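16L protein (Yaba-like disease virus, PDB 6TQP) probably inhibits apoptosis as a viral Bcl-2 homologue, binding the BH3 segments of pro-apoptotic partners in a surface groove of its helical bundle. Local coordinates at residues V19-I24 / F124-I129; Y64-L69 / I106-E111; D84-S89 / L100-L105. All coordinates share one frame; numbering follows the deposited sequence.

Contact 1. Residues V19-I24 / F124-I129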
ATOM      1  N   VAL A  19      -8.722  -3.779   5.622  1.00 26.04           N
ATOM      2  CA  VAL A  19      -8.192  -4.716   4.634  1.00 23.21           C
ATOM      3  C   VAL A  19      -6.687  -4.525   4.478  1.00 29.00           C
ATOM      4  O   VAL A  19      -5.926  -5.496   4.382  1.00 28.66           O
ATOM      5  CB  VAL A  19      -8.936  -4.551   3.292  1.00 24.31           C
ATOM      6  CG1 VAL A  19      -8.190  -5.264   2.168  1.00 33.54           C
ATOM      7  CG2 VAL A  19     -10.362  -5.093   3.402  1.00 28.57           C
ATOM      8  N   ILE A  20      -6.231  -3.272   4.467  1.00 27.10           N
ATOM      9  CA  ILE A  20      -4.812  -3.007   4.238  1.00 25.00           C
ATOM     10  C   ILE A  20      -3.976  -3.528   5.405  1.00 26.29           C
ATOM     11  O   ILE A  20      -2.945  -4.186   5.204  1.00 31.45           O
ATOM     12  CB  ILE A  20      -4.590  -1.508   3.996  1.00 29.00           C
ATOM     13  CG1 ILE A  20      -5.248  -1.107   2.667  1.00 29.04           C
ATOM     14  CG2 ILE A  20      -3.087  -1.178   3.967  1.00 28.77           C
ATOM     15  CD1 ILE A  20      -5.305   0.385   2.433  1.00 36.61           C
ATOM     16  N   VAL A  21      -4.402  -3.239   6.633  1.00 28.59           N
ATOM     17  CA  VAL A  21      -3.659  -3.710   7.801  1.00 29.52           C
ATOM     18  C   VAL A  21      -3.609  -5.228   7.806  1.00 36.51           C
ATOM     19  O   VAL A  21      -2.557  -5.830   8.045  1.00 39.40           O
ATOM     20  CB  VAL A  21      -4.284  -3.154   9.091  1.00 38.15           C
ATOM     21  CG1 VAL A  21      -3.608  -3.761  10.338  1.00 38.34           C
ATOM     22  CG2 VAL A  21      -4.169  -1.642   9.099  1.00 32.42           C
ATOM     23  N   PHE A  22      -4.748  -5.868   7.533  1.00 36.10           N
ATOM     24  CA  PHE A  22      -4.793  -7.322   7.479  1.00 35.04           C
ATOM     25  C   PHE A  22      -3.847  -7.857   6.414  1.00 36.49           C
ATOM     26  O   PHE A  22      -3.080  -8.798   6.655  1.00 33.88           O
ATOM     27  CB  PHE A  22      -6.224  -7.771   7.206  1.00 30.94           C
ATOM     28  CG  PHE A  22      -6.407  -9.262   7.228  1.00 33.23           C
ATOM     29  CD1 PHE A  22      -6.137 -10.020   6.101  1.00 36.53           C
ATOM     30  CD2 PHE A  22      -6.863  -9.900   8.370  1.00 36.43           C
ATOM     31  CE1 PHE A  22      -6.309 -11.395   6.111  1.00 34.96           C
ATOM     32  CE2 PHE A  22      -7.036 -11.277   8.392  1.00 35.55           C
ATOM     33  CZ  PHE A  22      -6.756 -12.026   7.265  1.00 35.10           C
ATOM     34  N   TYR A  23      -3.876  -7.251   5.224  1.00 31.95           N
ATOM     35  CA  TYR A  23      -3.050  -7.723   4.116  1.00 29.93           C
ATOM     36  C   TYR A  23      -1.568  -7.593   4.442  1.00 35.41           C
ATOM     37  O   TYR A  23      -0.791  -8.546   4.281  1.00 37.86           O
ATOM     38  CB  TYR A  23      -3.391  -6.935   2.847  1.00 29.32           C
ATOM     39  CG  TYR A  23      -2.572  -7.370   1.653  1.00 32.54           C
ATOM     40  CD1 TYR A  23      -2.629  -8.682   1.187  1.00 49.17           C
ATOM     41  CD2 TYR A  23      -1.725  -6.487   1.009  1.00 35.40           C
ATOM     42  CE1 TYR A  23      -1.876  -9.088   0.100  1.00 41.00           C
ATOM     43  CE2 TYR A  23      -0.971  -6.883  -0.079  1.00 34.42           C
ATOM     44  CZ  TYR A  23      -1.055  -8.177  -0.536  1.00 39.42           C
ATOM     45  OH  TYR A  23      -0.287  -8.550  -1.617  1.00 44.02           O
ATOM     46  N   ILE A  24      -1.153  -6.408   4.890  1.00 30.06           N
ATOM     47  CA  ILE A  24       0.247  -6.192   5.241  1.00 29.85           C
ATOM     48  C   ILE A  24       0.693  -7.186   6.310  1.00 36.74           C
ATOM     49  O   ILE A  24       1.781  -7.768   6.216  1.00 42.41           O
ATOM     50  CB  ILE A  24       0.456  -4.731   5.685  1.00 31.13           C
ATOM     51  CG1 ILE A  24       0.168  -3.772   4.520  1.00 25.47           C
ATOM     52  CG2 ILE A  24       1.877  -4.515   6.215  1.00 35.86           C
ATOM     53  CD1 ILE A  24       1.032  -3.967   3.280  1.00 36.15           C
ATOM     54  N   PHE A 124       2.620   1.875  13.470  1.00 36.79           N
ATOM     55  CA  PHE A 124       1.878   3.111  13.243  1.00 39.95           C
ATOM     56  C   PHE A 124       2.070   3.616  11.825  1.00 35.77           C
ATOM     57  O   PHE A 124       1.161   4.239  11.262  1.00 42.97           O
ATOM     58  CB  PHE A 124       2.307   4.190  14.242  1.00 37.55           C
ATOM     59  CG  PHE A 124       1.840   3.945  15.660  1.00 47.47           C
ATOM     60  CD1 PHE A 124       0.666   3.247  15.921  1.00 43.75           C
ATOM     61  CD2 PHE A 124       2.579   4.421  16.735  1.00 64.45           C
ATOM     62  CE1 PHE A 124       0.248   3.026  17.229  1.00 52.13           C
ATOM     63  CE2 PHE A 124       2.165   4.201  18.035  1.00 85.20           C
ATOM     64  CZ  PHE A 124       1.001   3.504  18.282  1.00 65.09           C
ATOM     65  N   LEU A 125       3.244   3.378  11.240  1.00 34.03           N
ATOM     66  CA  LEU A 125       3.421   3.649   9.818  1.00 32.51           C
ATOM     67  C   LEU A 125       2.384   2.900   9.003  1.00 36.69           C
ATOM     68  O   LEU A 125       1.785   3.445   8.065  1.00 34.27           O
ATOM     69  CB  LEU A 125       4.828   3.247   9.377  1.00 31.63           C
ATOM     70  CG  LEU A 125       5.159   3.553   7.914  1.00 37.23           C
ATOM     71  CD1 LEU A 125       6.654   3.846   7.766  1.00 37.00           C
ATOM     72  CD2 LEU A 125       4.757   2.413   7.012  1.00 35.49           C
ATOM     73  N   ILE A 126       2.175   1.626   9.328  1.00 32.86           N
ATOM     74  CA  ILE A 126       1.205   0.845   8.575  1.00 27.20           C
ATOM     75  C   ILE A 126      -0.189   1.419   8.786  1.00 28.96           C
ATOM     76  O   ILE A 126      -0.952   1.618   7.834  1.00 33.27           O
ATOM     77  CB  ILE A 126       1.277  -0.637   8.981  1.00 36.93           C
ATOM     78  CG1 ILE A 126       2.654  -1.206   8.624  1.00 31.41           C
ATOM     79  CG2 ILE A 126       0.158  -1.420   8.290  1.00 31.90           C
ATOM     80  CD1 ILE A 126       2.957  -2.548   9.314  1.00 33.11           C
ATOM     81  N   GLU A 127      -0.534   1.696  10.046  1.00 34.05           N
ATOM     82  CA  GLU A 127      -1.825   2.302  10.361  1.00 37.90           C
ATOM     83  C   GLU A 127      -2.006   3.626   9.627  1.00 38.05           C
ATOM     84  O   GLU A 127      -3.032   3.857   8.977  1.00 36.19           O
ATOM     85  CB  GLU A 127      -1.937   2.521  11.871  1.00 51.35           C
ATOM     86  CG  GLU A 127      -2.266   1.277  12.660  1.00 97.69           C
ATOM     87  CD  GLU A 127      -3.734   0.929  12.585  1.00 98.61           C
ATOM     88  OE1 GLU A 127      -4.534   1.812  12.196  1.00 62.71           O
ATOM     89  OE2 GLU A 127      -4.087  -0.223  12.916  1.00 90.43           O
ATOM     90  N   ASP A 128      -1.020   4.516   9.743  1.00 36.94           N
ATOM     91  CA  ASP A 128      -1.148   5.853   9.176  1.00 38.58           C
ATOM     92  C   ASP A 128      -1.328   5.810   7.664  1.00 30.45           C
ATOM     93  O   ASP A 128      -2.193   6.500   7.116  1.00 37.31           O
ATOM     94  CB  ASP A 128       0.080   6.682   9.535  1.00 40.04           C
ATOM     95  CG  ASP A 128       0.138   7.036  11.003  1.00 44.36           C
ATOM     96  OD1 ASP A 128      -0.924   7.056  11.654  1.00 44.16           O
ATOM     97  OD2 ASP A 128       1.257   7.303  11.508  1.00 47.94           O
ATOM     98  N   ILE A 129      -0.520   5.011   6.966  1.00 29.83           N
ATOM     99  CA  ILE A 129      -0.640   4.941   5.512  1.00 29.44           C
ATOM    100  C   ILE A 129      -1.934   4.235   5.108  1.00 35.12           C
ATOM    101  O   ILE A 129      -2.559   4.592   4.100  1.00 31.46           O
ATOM    102  CB  ILE A 129       0.596   4.261   4.903  1.00 35.29           C
ATOM    103  CG1 ILE A 129       1.846   5.094   5.201  1.00 39.43           C
ATOM    104  CG2 ILE A 129       0.423   4.104   3.389  1.00 36.22           C
ATOM    105  CD1 ILE A 129       3.127   4.454   4.730  1.00 55.97           C
TER
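Ile24 and Ile126 meet obliquely, each with its CB directed at the other helix. The CG2 methyl of Ile24 does the touching: it sits 3.8 Å from Ile126 CD1 and 4.1 Å from Ile126 CG2, so it rests against the methyls of both branches of Ile126. The extended CG1-CD1 arm of Ile126 (chi2 165°) carries CD1 to one side of that methyl while CG2 remains on another. Branching at CB suits isoleucine to this place, because it offers two separate methyl groups to one small partner.

Val21 lies at the flank, where its CG2 methyl makes a looser contact, 4.4 Å from Ile126 CG2. The same methyl comes 4.1 Å from Glu127 OE2. Glu127 starts out away from helix 12-27, and the bend at chi2 (-79°) brings OE2 back toward Val21 CG2, the two chains crossing at a slant. This is a loose contact of a carboxylate oxygen with a methyl, between two partly exposed residues, and the other oxygen, OE1, has a long, weak ion pair with Lys17. No hydrogen bond joins the segments, and the grip is purely one of packing.

The local axes run roughly antiparallel but with a strong tilt, at 144° between their N-to-C directions, and approach to 9.6 Å. Helix 12-27 thus packs beside helix 120-134, with Ile24 also resting on helix 96-113, Phe22 and Tyr23 facing helix 38-68, and Leu125 and Ile129 reaching helix 76-92.

Contact 2. Residues Y64-L69 / I106-E111; sequences YICSLL and ISMIVE
Cys66 and Met108 bring their sulfurs together in the tight part of this contact, with Cys66 SG 3.7 Å from Met108 SD. The cysteine SG also lies 3.8 Å from Met108 CG and 3.8 Å from Ile109 CG1, so one small thiol is wedged between two neighbouring side chains of the opposite helix. Its reach is short, which lets the backbones come close: the CA atoms of Cys66 and Ile109 are 6.6 Å apart. Methionine suits the facing position because its chain runs straight out from the helix (chi1 and chi2 both 179°), carrying CG and the polarisable sulfur to the thiol; the bend at chi3 (-74°) turns only the terminal CE methyl. The Met108 side chain also packs on Met55 and Leu62 of helix 38-68.

The two segments belong to a Bcl-2-like bundle, where helix 96-113 runs through the interior with other helices packed round it. Here it packs against residues 64-69, at the C-terminal part of helix 38-68. Val71, in the loop beyond, touches both Cys66 and Ile109.

Packing is looser at Leu69. Leu69 and Ile109 cross at about a right angle, and only their outer methyls come near, Leu69 CD1 being 4.1 Å from Ile109 CD1. Ser67 is exposed, Tyr64 and Leu68 partly so; within the segment these last two pack together, Leu68 CG lying 4.2 Å above one face of the Tyr64 ring. A bound peptide touches this surface too, packing on Tyr64 and Ile65, with an aromatic side chain on Leu68 and an apolar one on Leu69.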
ATOM      1  N   TYR A  64      14.077  -0.309  -5.615  1.00 36.58           N
ATOM      2  CA  TYR A  64      14.758   0.971  -5.779  1.00 29.11           C
ATOM      3  C   TYR A  64      14.190   2.008  -4.821  1.00 35.22           C
ATOM      4  O   TYR A  64      14.933   2.716  -4.133  1.00 34.19           O
ATOM      5  CB  TYR A  64      14.629   1.422  -7.231  1.00 33.62           C
ATOM      6  CG  TYR A  64      14.978   2.875  -7.500  1.00 31.44           C
ATOM      7  CD1 TYR A  64      16.297   3.299  -7.524  1.00 34.61           C
ATOM      8  CD2 TYR A  64      13.988   3.801  -7.771  1.00 31.97           C
ATOM      9  CE1 TYR A  64      16.614   4.613  -7.776  1.00 36.38           C
ATOM     10  CE2 TYR A  64      14.294   5.117  -8.025  1.00 37.67           C
ATOM     11  CZ  TYR A  64      15.609   5.519  -8.036  1.00 36.99           C
ATOM     12  OH  TYR A  64      15.919   6.836  -8.297  1.00 42.48           O
ATOM     13  N   ILE A  65      12.863   2.096  -4.741  1.00 30.08           N
ATOM     14  CA  ILE A  65      12.236   3.020  -3.803  1.00 27.67           C
ATOM     15  C   ILE A  65      12.705   2.722  -2.386  1.00 32.18           C
ATOM     16  O   ILE A  65      13.072   3.626  -1.624  1.00 31.77           O
ATOM     17  CB  ILE A  65      10.707   2.931  -3.922  1.00 27.21           C
ATOM     18  CG1 ILE A  65      10.277   3.428  -5.306  1.00 32.47           C
ATOM     19  CG2 ILE A  65      10.024   3.730  -2.800  1.00 27.12           C
ATOM     20  CD1 ILE A  65       8.821   3.153  -5.626  1.00 29.58           C
ATOM     21  N   CYS A  66      12.695   1.442  -2.011  1.00 28.04           N
ATOM     22  CA  CYS A  66      13.133   1.063  -0.677  1.00 26.85           C
ATOM     23  C   CYS A  66      14.581   1.467  -0.432  1.00 34.56           C
ATOM     24  O   CYS A  66      14.956   1.795   0.701  1.00 32.94           O
ATOM     25  CB  CYS A  66      12.958  -0.444  -0.487  1.00 34.21           C
ATOM     26  SG  CYS A  66      11.225  -0.978  -0.431  1.00 34.24           S
ATOM     27  N   SER A  67      15.421   1.416  -1.468  1.00 35.33           N
ATOM     28  CA  SER A  67      16.789   1.906  -1.319  1.00 37.58           C
ATOM     29  C   SER A  67      16.790   3.399  -1.025  1.00 33.33           C
ATOM     30  O   SER A  67      17.520   3.875  -0.147  1.00 36.85           O
ATOM     31  CB  SER A  67      17.614   1.622  -2.576  1.00 31.84           C
ATOM     32  OG  SER A  67      18.907   2.180  -2.450  1.00 35.36           O
ATOM     33  N   LEU A  68      15.978   4.159  -1.755  1.00 38.79           N
ATOM     34  CA  LEU A  68      15.882   5.584  -1.471  1.00 31.51           C
ATOM     35  C   LEU A  68      15.406   5.822  -0.045  1.00 35.32           C
ATOM     36  O   LEU A  68      15.942   6.685   0.660  1.00 37.61           O
ATOM     37  CB  LEU A  68      14.930   6.258  -2.456  1.00 34.59           C
ATOM     38  CG  LEU A  68      15.314   6.236  -3.931  1.00 37.97           C
ATOM     39  CD1 LEU A  68      14.235   6.961  -4.741  1.00 30.15           C
ATOM     40  CD2 LEU A  68      16.666   6.873  -4.163  1.00 35.93           C
ATOM     41  N   LEU A  69      14.402   5.059   0.397  1.00 34.36           N
ATOM     42  CA  LEU A  69      13.818   5.234   1.724  1.00 29.90           C
ATOM     43  C   LEU A  69      14.707   4.708   2.843  1.00 37.00           C
ATOM     44  O   LEU A  69      14.350   4.867   4.017  1.00 37.94           O
ATOM     45  CB  LEU A  69      12.466   4.527   1.800  1.00 29.53           C
ATOM     46  CG  LEU A  69      11.394   4.994   0.823  1.00 34.32           C
ATOM     47  CD1 LEU A  69      10.228   4.019   0.840  1.00 32.86           C
ATOM     48  CD2 LEU A  69      10.947   6.386   1.189  1.00 35.43           C
ATOM     49  N   ILE A 106       4.612  -1.107   0.692  1.00 25.08           N
ATOM     50  CA  ILE A 106       4.631  -1.408   2.129  1.00 25.59           C
ATOM     51  C   ILE A 106       4.919  -2.881   2.351  1.00 28.61           C
ATOM     52  O   ILE A 106       5.690  -3.248   3.248  1.00 26.95           O
ATOM     53  CB  ILE A 106       3.296  -1.001   2.785  1.00 29.31           C
ATOM     54  CG1 ILE A 106       3.028   0.491   2.613  1.00 37.31           C
ATOM     55  CG2 ILE A 106       3.278  -1.320   4.292  1.00 30.65           C
ATOM     56  CD1 ILE A 106       1.598   0.824   2.787  1.00 67.50           C
ATOM     57  N   SER A 107       4.316  -3.752   1.538  1.00 34.40           N
ATOM     58  CA  SER A 107       4.591  -5.186   1.679  1.00 32.56           C
ATOM     59  C   SER A 107       6.079  -5.466   1.562  1.00 38.51           C
ATOM     60  O   SER A 107       6.652  -6.217   2.365  1.00 35.49           O
ATOM     61  CB  SER A 107       3.826  -5.982   0.622  1.00 37.40           C
ATOM     62  OG  SER A 107       2.437  -5.870   0.838  1.00 45.82           O
ATOM     63  N   MET A 108       6.729  -4.870   0.561  1.00 34.45           N
ATOM     64  CA  MET A 108       8.164  -5.070   0.415  1.00 36.15           C
ATOM     65  C   MET A 108       8.932  -4.487   1.594  1.00 36.25           C
ATOM     66  O   MET A 108       9.875  -5.111   2.087  1.00 39.10           O
ATOM     67  CB  MET A 108       8.667  -4.451  -0.879  1.00 35.23           C
ATOM     68  CG  MET A 108      10.169  -4.627  -1.045  1.00 40.81           C
ATOM     69  SD  MET A 108      10.745  -3.925  -2.589  1.00 37.95           S
ATOM     70  CE  MET A 108      10.094  -5.202  -3.664  1.00 32.54           C
ATOM     71  N   ILE A 109       8.571  -3.279   2.039  1.00 33.61           N
ATOM     72  CA  ILE A 109       9.265  -2.679   3.181  1.00 36.18           C
ATOM     73  C   ILE A 109       9.248  -3.640   4.355  1.00 37.19           C
ATOM     74  O   ILE A 109      10.274  -3.900   4.993  1.00 40.16           O
ATOM     75  CB  ILE A 109       8.631  -1.327   3.553  1.00 35.21           C
ATOM     76  CG1 ILE A 109       8.815  -0.333   2.410  1.00 32.30           C
ATOM     77  CG2 ILE A 109       9.275  -0.757   4.836  1.00 36.42           C
ATOM     78  CD1 ILE A 109       8.094   0.986   2.606  1.00 36.11           C
ATOM     79  N   VAL A 110       8.072  -4.201   4.636  1.00 31.35           N
ATOM     80  CA  VAL A 110       7.914  -5.107   5.766  1.00 38.81           C
ATOM     81  C   VAL A 110       8.736  -6.371   5.554  1.00 44.28           C
ATOM     82  O   VAL A 110       9.388  -6.877   6.480  1.00 41.18           O
ATOM     83  CB  VAL A 110       6.417  -5.405   5.959  1.00 51.15           C
ATOM     84  CG1 VAL A 110       6.184  -6.711   6.654  1.00 86.99           C
ATOM     85  CG2 VAL A 110       5.749  -4.256   6.727  1.00 42.05           C
ATOM     86  N   GLU A 111       8.715  -6.908   4.330  1.00 40.27           N
ATOM     87  CA  GLU A 111       9.488  -8.113   4.047  1.00 43.31           C
ATOM     88  C   GLU A 111      10.987  -7.850   4.137  1.00 51.55           C
ATOM     89  O   GLU A 111      11.750  -8.749   4.503  1.00 55.23           O
ATOM     90  CB  GLU A 111       9.120  -8.659   2.666  1.00 49.12           C
ATOM     91  CG  GLU A 111       7.717  -9.269   2.602  1.00 81.95           C
ATOM     92  CD  GLU A 111       7.371  -9.818   1.227  1.00 96.00           C
ATOM     93  OE1 GLU A 111       8.129  -9.556   0.268  1.00 87.83           O
ATOM     94  OE2 GLU A 111       6.341 -10.514   1.110  1.00 80.91           O
TER

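Contact 3. Residues D84-S89 / L100-L105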
ATOM      1  N   ASP A  84       6.323   9.869   6.140  1.00 33.52           N
ATOM      2  CA  ASP A  84       6.032  11.173   5.562  1.00 41.44           C
ATOM      3  C   ASP A  84       6.323  11.201   4.066  1.00 33.25           C
ATOM      4  O   ASP A  84       5.584  11.832   3.302  1.00 32.43           O
ATOM      5  CB  ASP A  84       6.816  12.247   6.309  1.00 49.18           C
ATOM      6  CG  ASP A  84       6.325  12.424   7.733  1.00 47.95           C
ATOM      7  OD1 ASP A  84       5.129  12.173   7.983  1.00 43.25           O
ATOM      8  OD2 ASP A  84       7.123  12.801   8.602  1.00 50.04           O
ATOM      9  N   GLN A  85       7.379  10.516   3.620  1.00 30.66           N
ATOM     10  CA  GLN A  85       7.673  10.494   2.187  1.00 32.50           C
ATOM     11  C   GLN A  85       6.589   9.745   1.418  1.00 33.80           C
ATOM     12  O   GLN A  85       6.174  10.179   0.336  1.00 28.73           O
ATOM     13  CB  GLN A  85       9.049   9.874   1.931  1.00 39.66           C
ATOM     14  CG  GLN A  85      10.205  10.760   2.390  1.00 63.54           C
ATOM     15  CD  GLN A  85      11.567  10.129   2.170  1.00 67.73           C
ATOM     16  OE1 GLN A  85      12.254  10.443   1.198  1.00 54.41           O
ATOM     17  NE2 GLN A  85      11.969   9.241   3.077  1.00 74.77           N
ATOM     18  N   ILE A  86       6.090   8.636   1.970  1.00 30.92           N
ATOM     19  CA  ILE A  86       5.048   7.890   1.271  1.00 27.53           C
ATOM     20  C   ILE A  86       3.750   8.695   1.264  1.00 28.63           C
ATOM     21  O   ILE A  86       3.080   8.834   0.228  1.00 29.79           O
ATOM     22  CB  ILE A  86       4.874   6.494   1.907  1.00 27.30           C
ATOM     23  CG1 ILE A  86       6.141   5.660   1.692  1.00 32.58           C
ATOM     24  CG2 ILE A  86       3.687   5.779   1.305  1.00 35.15           C
ATOM     25  CD1 ILE A  86       6.156   4.304   2.436  1.00 35.77           C
ATOM     26  N   ILE A  87       3.385   9.264   2.414  1.00 27.44           N
ATOM     27  CA  ILE A  87       2.202  10.119   2.475  1.00 27.98           C
ATOM     28  C   ILE A  87       2.311  11.256   1.463  1.00 35.51           C
ATOM     29  O   ILE A  87       1.349  11.569   0.752  1.00 34.60           O
ATOM     30  CB  ILE A  87       2.002  10.653   3.909  1.00 44.29           C
ATOM     31  CG1 ILE A  87       1.752   9.478   4.868  1.00 73.05           C
ATOM     32  CG2 ILE A  87       0.907  11.723   3.938  1.00 45.18           C
ATOM     33  CD1 ILE A  87       0.728   9.733   5.950  1.00153.13           C
ATOM     34  N   GLU A  88       3.473  11.902   1.391  1.00 33.23           N
ATOM     35  CA  GLU A  88       3.645  13.010   0.451  1.00 32.06           C
ATOM     36  C   GLU A  88       3.438  12.546  -0.991  1.00 37.16           C
ATOM     37  O   GLU A  88       2.756  13.210  -1.781  1.00 36.71           O
ATOM     38  CB  GLU A  88       5.027  13.629   0.637  1.00 42.46           C
ATOM     39  CG  GLU A  88       5.281  14.797  -0.265  1.00 52.66           C
ATOM     40  CD  GLU A  88       6.574  15.503   0.058  1.00 92.16           C
ATOM     41  OE1 GLU A  88       6.913  15.635   1.255  1.00113.10           O
ATOM     42  OE2 GLU A  88       7.248  15.923  -0.898  1.00 96.55           O
ATOM     43  N   SER A  89       4.009  11.397  -1.350  1.00 29.86           N
ATOM     44  CA  SER A  89       3.867  10.908  -2.716  1.00 34.98           C
ATOM     45  C   SER A  89       2.417  10.595  -3.036  1.00 35.30           C
ATOM     46  O   SER A  89       1.969  10.786  -4.175  1.00 34.10           O
ATOM     47  CB  SER A  89       4.738   9.676  -2.919  1.00 39.85           C
ATOM     48  OG  SER A  89       6.106  10.023  -2.809  1.00 45.26           O
ATOM     49  N   LEU A 100      -2.729   1.228  -4.911  1.00 26.43           N
ATOM     50  CA  LEU A 100      -2.389  -0.188  -4.993  1.00 27.80           C
ATOM     51  C   LEU A 100      -0.882  -0.375  -5.017  1.00 34.89           C
ATOM     52  O   LEU A 100      -0.342  -1.220  -4.296  1.00 31.06           O
ATOM     53  CB  LEU A 100      -3.032  -0.807  -6.226  1.00 25.55           C
ATOM     54  CG  LEU A 100      -4.558  -0.913  -6.161  1.00 30.70           C
ATOM     55  CD1 LEU A 100      -5.074  -1.428  -7.460  1.00 30.30           C
ATOM     56  CD2 LEU A 100      -5.008  -1.842  -5.018  1.00 28.63           C
ATOM     57  N   ALA A 101      -0.180   0.437  -5.811  1.00 30.32           N
ATOM     58  CA  ALA A 101       1.274   0.342  -5.844  1.00 26.16           C
ATOM     59  C   ALA A 101       1.868   0.588  -4.466  1.00 23.97           C
ATOM     60  O   ALA A 101       2.833  -0.079  -4.073  1.00 29.36           O
ATOM     61  CB  ALA A 101       1.852   1.328  -6.852  1.00 32.41           C
ATOM     62  N   ILE A 102       1.306   1.533  -3.708  1.00 25.89           N
ATOM     63  CA  ILE A 102       1.855   1.820  -2.383  1.00 27.10           C
ATOM     64  C   ILE A 102       1.619   0.641  -1.434  1.00 31.16           C
ATOM     65  O   ILE A 102       2.462   0.336  -0.580  1.00 28.03           O
ATOM     66  CB  ILE A 102       1.280   3.137  -1.835  1.00 27.63           C
ATOM     67  CG1 ILE A 102       1.888   4.306  -2.619  1.00 28.68           C
ATOM     68  CG2 ILE A 102       1.580   3.280  -0.351  1.00 27.57           C
ATOM     69  CD1 ILE A 102       1.245   5.651  -2.328  1.00 29.03           C
ATOM     70  N   ILE A 103       0.479  -0.037  -1.547  1.00 28.59           N
ATOM     71  CA  ILE A 103       0.276  -1.222  -0.708  1.00 23.99           C
ATOM     72  C   ILE A 103       1.356  -2.251  -1.002  1.00 24.42           C
ATOM     73  O   ILE A 103       1.928  -2.852  -0.089  1.00 29.39           O
ATOM     74  CB  ILE A 103      -1.133  -1.806  -0.910  1.00 25.90           C
ATOM     75  CG1 ILE A 103      -2.175  -0.789  -0.450  1.00 24.43           C
ATOM     76  CG2 ILE A 103      -1.289  -3.142  -0.148  1.00 28.18           C
ATOM     77  CD1 ILE A 103      -3.602  -1.148  -0.838  1.00 29.87           C
ATOM     78  N   SER A 104       1.674  -2.446  -2.281  1.00 24.37           N
ATOM     79  CA  SER A 104       2.756  -3.362  -2.625  1.00 28.03           C
ATOM     80  C   SER A 104       4.086  -2.877  -2.063  1.00 28.88           C
ATOM     81  O   SER A 104       4.916  -3.680  -1.624  1.00 26.90           O
ATOM     82  CB  SER A 104       2.857  -3.528  -4.140  1.00 31.44           C
ATOM     83  OG  SER A 104       1.666  -4.064  -4.676  1.00 34.76           O
ATOM     84  N   LEU A 105       4.323  -1.565  -2.100  1.00 27.68           N
ATOM     85  CA  LEU A 105       5.560  -1.017  -1.558  1.00 28.20           C
ATOM     86  C   LEU A 105       5.687  -1.326  -0.068  1.00 29.30           C
ATOM     87  O   LEU A 105       6.744  -1.765   0.404  1.00 30.25           O
ATOM     88  CB  LEU A 105       5.600   0.497  -1.804  1.00 28.99           C
ATOM     89  CG  LEU A 105       6.787   1.218  -1.169  1.00 30.21           C
ATOM     90  CD1 LEU A 105       8.105   0.768  -1.778  1.00 32.07           C
ATOM     91  CD2 LEU A 105       6.584   2.707  -1.304  1.00 26.79           C
TER
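Ile86 reaches across to Ile102 and Leu105, and apolar packing is all that joins these two helical segments. The closest approach is methyl to methyl, Ile86 CG2 to Ile102 CG2 at 3.7 Å, between two isoleucines that run past each other in opposite directions. The other branch of Ile86 makes the second contact. Its extended arm (chi2 173°) ends at CD1, which meets Leu105 CD2 tip to tip at 4.1 Å. A beta-branched isoleucine is well suited here, since its two arms diverge to serve two residues one turn apart on the partner helix. Leucine, branching one atom later, extends far enough to meet the end of the longer arm. With all three residues buried, the CA atoms of Ile86 and Ile102 remain 7.8 Å apart, a separation bridged by these side chains.

Polar groups find their partners away from this interface: within the same helix, on helix 38-68, or on the bound peptide. Asp84 is partly exposed and forms a salt bridge with Lys80, which would probably temper the nearby acidic side chain of the peptide. Glu88 makes a weak hydrogen bond to the peptide backbone. In the interior, the hydroxyl of Ser104 is satisfied by the carbonyl of Cys51.

Helices 76-92 and 96-113 form a hairpin, with Ile102 and Ile103 reaching Ile133 of helix 120-134, Leu105 packed on helix 38-68, and Leu100 against helix 137-148.

Overall arrangement
The three contacts adjoin one another through mainly apolar side chains, with helix 96-113 in contacts 2 and 3 and packed against both helices of contact 1. Centres of contacts 2 and 3 lie about 10 Å apart, and Cys66 SG is 3.8 Å from Leu105 CD1. Contact 1 is about 11 Å from contact 3 and about 14 Å from contact 2, centre to centre; Ile129 CD1 reaches Ile86 CG2 at 3.7 Å, and Ile24 CD1 reaches Ile106 CG2 at 3.6 Å. The bound peptide lies along residues of contacts 2 and 3, consistent with the BH3-binding groove of Bcl-2 proteins, whose floor and walls these helices would supply.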